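PDB 6TZN: La-related protein 7 homolog from Schizosaccharomyces pombe, which binds the telomerase RNA ter1 and promotes its assembly with the catalytic subunit trt1 into the telomerase holoenzyme. Local coordinates for residues A[17-22]-A[81-86]; A[21-26]-A[50-55]. All coordinates share one frame; numbering follows the deposited sequence.

Contact 1: A[17-22]-A[81-86]; sequences KNLHPL and RKQNSH
The imidazole of His20 lies flat against the backbone of Ser85 and His86. On that face His86 N sits over the ring centre, 3.7 Å above the plane, and Ser85 C lies nearer the rim. Pro21 CD covers the opposite face, 3.3 Å from the plane. Gln83 O and Leu22 CA lie at the ring edge, near its plane. CG of His20 is anti to the backbone N (chi1 -169°), which swings the ring across to the 81-86 loop. His20 ND1 accepts the backbone N-H of Leu22, 3.1 Å from Leu22 N and slightly tilted from the ring plane. This bond, with the packing on both faces, limits how the ring can turn. Leu22 O lies 3.3 Å from His86 CB.

Gln83 makes the polar link. Its OE1 accepts the N-H of His20, with His20 N to Gln83 OE1 2.9 Å and an N-H...O angle of 161°. The donor is tilted 28° from the carbonyl plane. The NE2 end of the same amide is held by Asp88 O and Thr23 OG1. The contact ties the loop between strand 13-17 and helix 25-39 to the loop between helix 66-78 and strand 103-106 of this C-terminal xRRM. Both ends of the buried Gln83 amide have partners, which fixes its flip. Because His20 ND1 accepts an N-H, the ring would, if neutral, probably carry its proton on NE2.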
loop_
_atom_site.group_PDB
_atom_site.type_symbol
_atom_site.label_atom_id
_atom_site.label_comp_id
_atom_site.label_asym_id
_atom_site.label_seq_id
_atom_site.Cartn_x
_atom_site.Cartn_y
_atom_site.Cartn_z
ATOM N N LYS A 17 1.201 5.700 -2.069
ATOM C CA LYS A 17 0.981 6.916 -2.838
ATOM C C LYS A 17 1.029 6.631 -4.331
ATOM O O LYS A 17 1.693 5.692 -4.786
ATOM C CB LYS A 17 2.033 7.982 -2.510
ATOM C CG LYS A 17 1.986 8.443 -1.067
ATOM C CD LYS A 17 2.831 9.680 -0.844
ATOM C CE LYS A 17 4.306 9.387 -1.014
ATOM N NZ LYS A 17 5.108 10.627 -0.831
ATOM N N ASN A 18 0.324 7.480 -5.088
ATOM C CA ASN A 18 0.275 7.444 -6.551
ATOM C C ASN A 18 -0.570 6.295 -7.093
ATOM O O ASN A 18 -0.342 5.815 -8.205
ATOM C CB ASN A 18 1.664 7.516 -7.186
ATOM C CG ASN A 18 2.425 8.728 -6.720
ATOM O OD1 ASN A 18 1.888 9.839 -6.706
ATOM N ND2 ASN A 18 3.675 8.528 -6.320
ATOM N N LEU A 19 -1.572 5.876 -6.325
ATOM C CA LEU A 19 -2.598 4.997 -6.862
ATOM C C LEU A 19 -3.406 5.730 -7.928
ATOM O O LEU A 19 -3.537 6.960 -7.905
ATOM C CB LEU A 19 -3.553 4.574 -5.747
ATOM C CG LEU A 19 -2.948 3.652 -4.688
ATOM C CD1 LEU A 19 -3.806 3.645 -3.436
ATOM C CD2 LEU A 19 -2.789 2.246 -5.254
ATOM N N HIS A 20 -3.940 4.969 -8.871
ATOM C CA HIS A 20 -4.872 5.552 -9.825
ATOM C C HIS A 20 -6.077 6.124 -9.078
ATOM O O HIS A 20 -6.644 5.442 -8.212
ATOM C CB HIS A 20 -5.324 4.513 -10.838
ATOM C CG HIS A 20 -6.069 5.099 -11.992
ATOM N ND1 HIS A 20 -7.371 5.550 -11.891
ATOM C CD2 HIS A 20 -5.682 5.339 -13.267
ATOM C CE1 HIS A 20 -7.752 6.037 -13.058
ATOM N NE2 HIS A 20 -6.746 5.925 -13.908
ATOM N N PRO A 21 -6.489 7.363 -9.371
ATOM C CA PRO A 21 -7.510 8.012 -8.529
ATOM C C PRO A 21 -8.869 7.338 -8.576
ATOM O O PRO A 21 -9.683 7.559 -7.673
ATOM C CB PRO A 21 -7.572 9.445 -9.084
ATOM C CG PRO A 21 -7.062 9.323 -10.489
ATOM C CD PRO A 21 -5.978 8.269 -10.413
ATOM N N LEU A 22 -9.153 6.533 -9.596
ATOM C CA LEU A 22 -10.467 5.922 -9.719
ATOM C C LEU A 22 -10.457 4.436 -9.372
ATOM O O LEU A 22 -11.394 3.711 -9.718
ATOM C CB LEU A 22 -11.087 6.236 -11.081
ATOM C CG LEU A 22 -11.395 7.741 -11.239
ATOM C CD1 LEU A 22 -11.593 8.123 -12.691
ATOM C CD2 LEU A 22 -12.601 8.168 -10.398
ATOM N N ARG A 81 6.578 0.101 -10.148
ATOM C CA ARG A 81 5.200 -0.224 -10.475
ATOM C C ARG A 81 4.440 1.074 -10.680
ATOM O O ARG A 81 4.665 2.053 -9.964
ATOM C CB ARG A 81 4.537 -1.048 -9.354
ATOM C CG ARG A 81 5.252 -2.330 -8.985
ATOM C CD ARG A 81 4.681 -3.522 -9.709
ATOM N NE ARG A 81 5.461 -4.730 -9.452
ATOM C CZ ARG A 81 5.473 -5.805 -10.233
ATOM N NH1 ARG A 81 4.743 -5.859 -11.336
ATOM N NH2 ARG A 81 6.248 -6.837 -9.914
ATOM N N LYS A 82 3.541 1.072 -11.663
ATOM C CA LYS A 82 2.658 2.203 -11.921
ATOM C C LYS A 82 1.315 1.639 -12.338
ATOM O O LYS A 82 1.252 0.810 -13.247
ATOM C CB LYS A 82 3.195 3.081 -13.056
ATOM N N GLN A 83 0.250 2.082 -11.682
ATOM C CA GLN A 83 -1.078 1.624 -12.047
ATOM C C GLN A 83 -1.513 2.337 -13.324
ATOM O O GLN A 83 -1.587 3.568 -13.354
ATOM C CB GLN A 83 -2.043 1.925 -10.908
ATOM C CG GLN A 83 -2.834 0.740 -10.507
ATOM C CD GLN A 83 -3.859 1.040 -9.439
ATOM O OE1 GLN A 83 -3.839 2.099 -8.795
ATOM N NE2 GLN A 83 -4.766 0.102 -9.241
ATOM N N ASN A 84 -1.795 1.566 -14.375
ATOM C CA ASN A 84 -2.130 2.111 -15.689
ATOM C C ASN A 84 -3.618 2.362 -15.890
ATOM O O ASN A 84 -3.998 3.022 -16.863
ATOM C CB ASN A 84 -1.647 1.157 -16.778
ATOM C CG ASN A 84 -0.153 0.988 -16.757
ATOM O OD1 ASN A 84 0.574 1.918 -17.099
ATOM N ND2 ASN A 84 0.322 -0.193 -16.337
ATOM N N SER A 85 -4.463 1.847 -15.013
ATOM C CA SER A 85 -5.897 2.047 -15.118
ATOM C C SER A 85 -6.473 1.776 -13.742
ATOM O O SER A 85 -5.776 1.316 -12.839
ATOM C CB SER A 85 -6.497 1.095 -16.146
ATOM O OG SER A 85 -6.407 -0.241 -15.674
ATOM N N HIS A 86 -7.765 2.053 -13.590
ATOM C CA HIS A 86 -8.371 1.907 -12.276
ATOM C C HIS A 86 -8.401 0.458 -11.800
ATOM O O HIS A 86 -8.497 0.227 -10.593
ATOM C CB HIS A 86 -9.774 2.512 -12.281
ATOM C CG HIS A 86 -10.770 1.717 -13.061
ATOM N ND1 HIS A 86 -11.455 0.650 -12.521
ATOM C CD2 HIS A 86 -11.211 1.843 -14.335
ATOM C CE1 HIS A 86 -12.268 0.146 -13.432
ATOM N NE2 HIS A 86 -12.142 0.854 -14.540
#

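Contact 2: A[21-26]-A[50-55]; sequences PLTNKS and IDYRKD
Lys25 reaches across to Ile50 of strand 47-51, and its ammonium group is gripped there. Lys25 NZ donates to Ile50 O at 2.8 Å, nearly along the C=O axis. A second bond goes to a water, with Lys25 NZ 2.7 Å from its oxygen. The same water accepts the N-H of Tyr52, so it bridges the lysine to the backbone. The Lys25 chain is extended beyond CG and runs past Ile50 and Tyr52 in the opposite direction, its CG packing on Ile50 CG2 and Tyr52 CB. The carboxylate of Asp51 is near but not in contact, and its OD2 bonds to Tyr115 OH.

Tyr52 fills the middle. With CG anti to the backbone N (chi1 176°), its ring lies against the 23-25 backbone, which meets it obliquely. Tyr52 CE2 is 3.4 Å from Thr23 O, and Tyr52 OH touches Thr23 CG2. The hydroxyl bonds to Glu56 O. Pro21 O is close to it at the ring edge, but the angle is poor for a bond. Pro21 O instead takes a weak bond from Asp55 N at 3.0 Å and a CA-H...O contact from Asp55. Replacing Tyr52 by an alanine would probably open a gap beside Thr23 and leave Glu56 O without its hydroxyl partner.

Thr23 OG1 turns to His86 O. At the outer end, Leu22 CD2 lies 3.3 Å from Asp55 OD1. Asn24 is the N-cap of helix 25-39: its side chain caps a backbone N just beyond Ser26, and its OD1 also bonds to Thr27 OG1. The arrangement joins the loop leading into the first helix of an RRM fold to the loop between its second and third strands.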
loop_
_atom_site.group_PDB
_atom_site.type_symbol
_atom_site.label_atom_id
_atom_site.label_comp_id
_atom_site.label_asym_id
_atom_site.label_seq_id
_atom_site.Cartn_x
_atom_site.Cartn_y
_atom_site.Cartn_z
ATOM N N PRO A 21 -6.489 7.363 -9.371
ATOM C CA PRO A 21 -7.510 8.012 -8.529
ATOM C C PRO A 21 -8.869 7.338 -8.576
ATOM O O PRO A 21 -9.683 7.559 -7.673
ATOM C CB PRO A 21 -7.572 9.445 -9.084
ATOM C CG PRO A 21 -7.062 9.323 -10.489
ATOM C CD PRO A 21 -5.978 8.269 -10.413
ATOM N N LEU A 22 -9.153 6.533 -9.596
ATOM C CA LEU A 22 -10.467 5.922 -9.719
ATOM C C LEU A 22 -10.457 4.436 -9.372
ATOM O O LEU A 22 -11.394 3.711 -9.718
ATOM C CB LEU A 22 -11.087 6.236 -11.081
ATOM C CG LEU A 22 -11.395 7.741 -11.239
ATOM C CD1 LEU A 22 -11.593 8.123 -12.691
ATOM C CD2 LEU A 22 -12.601 8.168 -10.398
ATOM N N THR A 23 -9.425 3.978 -8.657
ATOM C CA THR A 23 -9.331 2.592 -8.228
ATOM C C THR A 23 -10.264 2.338 -7.040
ATOM O O THR A 23 -11.066 3.197 -6.651
ATOM C CB THR A 23 -7.870 2.223 -7.962
ATOM O OG1 THR A 23 -7.730 0.798 -7.984
ATOM C CG2 THR A 23 -7.378 2.766 -6.612
ATOM N N ASN A 24 -10.194 1.128 -6.483
ATOM C CA ASN A 24 -11.031 0.747 -5.351
ATOM C C ASN A 24 -10.260 -0.197 -4.433
ATOM O O ASN A 24 -9.156 -0.645 -4.751
ATOM C CB ASN A 24 -12.390 0.180 -5.796
ATOM C CG ASN A 24 -12.278 -1.110 -6.593
ATOM O OD1 ASN A 24 -11.218 -1.728 -6.669
ATOM N ND2 ASN A 24 -13.394 -1.538 -7.173
ATOM N N LYS A 25 -10.857 -0.491 -3.276
ATOM C CA LYS A 25 -10.166 -1.295 -2.271
ATOM C C LYS A 25 -9.849 -2.694 -2.785
ATOM O O LYS A 25 -8.791 -3.248 -2.471
ATOM C CB LYS A 25 -10.992 -1.373 -0.988
ATOM C CG LYS A 25 -10.927 -0.124 -0.131
ATOM C CD LYS A 25 -11.726 -0.285 1.155
ATOM C CE LYS A 25 -11.904 1.054 1.844
ATOM N NZ LYS A 25 -12.111 0.915 3.306
ATOM N N SER A 26 -10.755 -3.293 -3.559
ATOM C CA SER A 26 -10.505 -4.632 -4.083
ATOM C C SER A 26 -9.276 -4.650 -4.986
ATOM O O SER A 26 -8.426 -5.548 -4.881
ATOM C CB SER A 26 -11.727 -5.131 -4.850
ATOM O OG SER A 26 -11.460 -6.384 -5.448
ATOM N N ILE A 50 -7.634 -1.758 4.588
ATOM C CA ILE A 50 -7.227 -0.782 3.595
ATOM C C ILE A 50 -8.119 0.429 3.792
ATOM O O ILE A 50 -9.342 0.336 3.624
ATOM C CB ILE A 50 -7.368 -1.350 2.177
ATOM C CG1 ILE A 50 -6.451 -2.568 2.011
ATOM C CG2 ILE A 50 -7.079 -0.277 1.129
ATOM C CD1 ILE A 50 -6.648 -3.305 0.706
ATOM N N ASP A 51 -7.526 1.551 4.181
ATOM C CA ASP A 51 -8.270 2.797 4.322
ATOM C C ASP A 51 -8.104 3.569 3.020
ATOM O O ASP A 51 -7.010 4.053 2.706
ATOM C CB ASP A 51 -7.768 3.608 5.515
ATOM C CG ASP A 51 -7.924 2.874 6.852
ATOM O OD1 ASP A 51 -8.647 1.852 6.945
ATOM O OD2 ASP A 51 -7.314 3.338 7.831
ATOM N N TYR A 52 -9.178 3.662 2.243
ATOM C CA TYR A 52 -9.103 4.291 0.935
ATOM C C TYR A 52 -10.433 4.957 0.624
ATOM O O TYR A 52 -11.490 4.364 0.845
ATOM C CB TYR A 52 -8.765 3.280 -0.170
ATOM C CG TYR A 52 -8.783 3.923 -1.530
ATOM C CD1 TYR A 52 -7.776 4.803 -1.918
ATOM C CD2 TYR A 52 -9.839 3.704 -2.405
ATOM C CE1 TYR A 52 -7.805 5.424 -3.154
ATOM C CE2 TYR A 52 -9.873 4.317 -3.645
ATOM C CZ TYR A 52 -8.860 5.174 -4.011
ATOM O OH TYR A 52 -8.908 5.804 -5.227
ATOM N N ARG A 53 -10.362 6.181 0.106
ATOM C CA ARG A 53 -11.534 6.942 -0.305
ATOM C C ARG A 53 -11.475 7.141 -1.810
ATOM O O ARG A 53 -10.445 7.566 -2.339
ATOM C CB ARG A 53 -11.563 8.310 0.379
ATOM C CG ARG A 53 -12.811 9.106 0.064
ATOM N N LYS A 54 -12.585 6.859 -2.492
ATOM C CA LYS A 54 -12.627 7.001 -3.941
ATOM C C LYS A 54 -12.214 8.407 -4.363
ATOM O O LYS A 54 -12.550 9.398 -3.704
ATOM C CB LYS A 54 -14.034 6.692 -4.454
ATOM C CG LYS A 54 -14.144 6.672 -5.965
ATOM C CD LYS A 54 -15.495 6.147 -6.423
ATOM C CE LYS A 54 -15.618 6.197 -7.933
ATOM N NZ LYS A 54 -14.455 5.541 -8.586
ATOM N N ASP A 55 -11.465 8.482 -5.466
ATOM C CA ASP A 55 -10.951 9.728 -6.033
ATOM C C ASP A 55 -9.802 10.334 -5.245
ATOM O O ASP A 55 -9.460 11.502 -5.440
ATOM C CB ASP A 55 -12.040 10.757 -6.381
ATOM C CG ASP A 55 -12.209 10.928 -7.871
ATOM O OD1 ASP A 55 -11.259 10.624 -8.619
ATOM O OD2 ASP A 55 -13.301 11.354 -8.311
HETATM O O HOH W 1 -11.687 3.424 4.137
#

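Contacts 1 and 2 start from the same connection between strand 13-17 and helix 25-39, and they share Pro21 and Leu22. Their centres are about 10 Å apart. Contact 1 ties this connection to the loop before strand 103-106. Contact 2 ties it to the turn between strands 47-51 and 58-63. Thr23 joins the two: Thr23 OG1 is 2.8 Å from His86 O and 3.3 Å from Gln83 NE2, both probable hydrogen bonds. His20 O also packs near Tyr52 OH, at 3.8 Å. Three loops thus meet at one end of the xRRM sheet. Each contact centre lies about 11 Å from the centre of the chain.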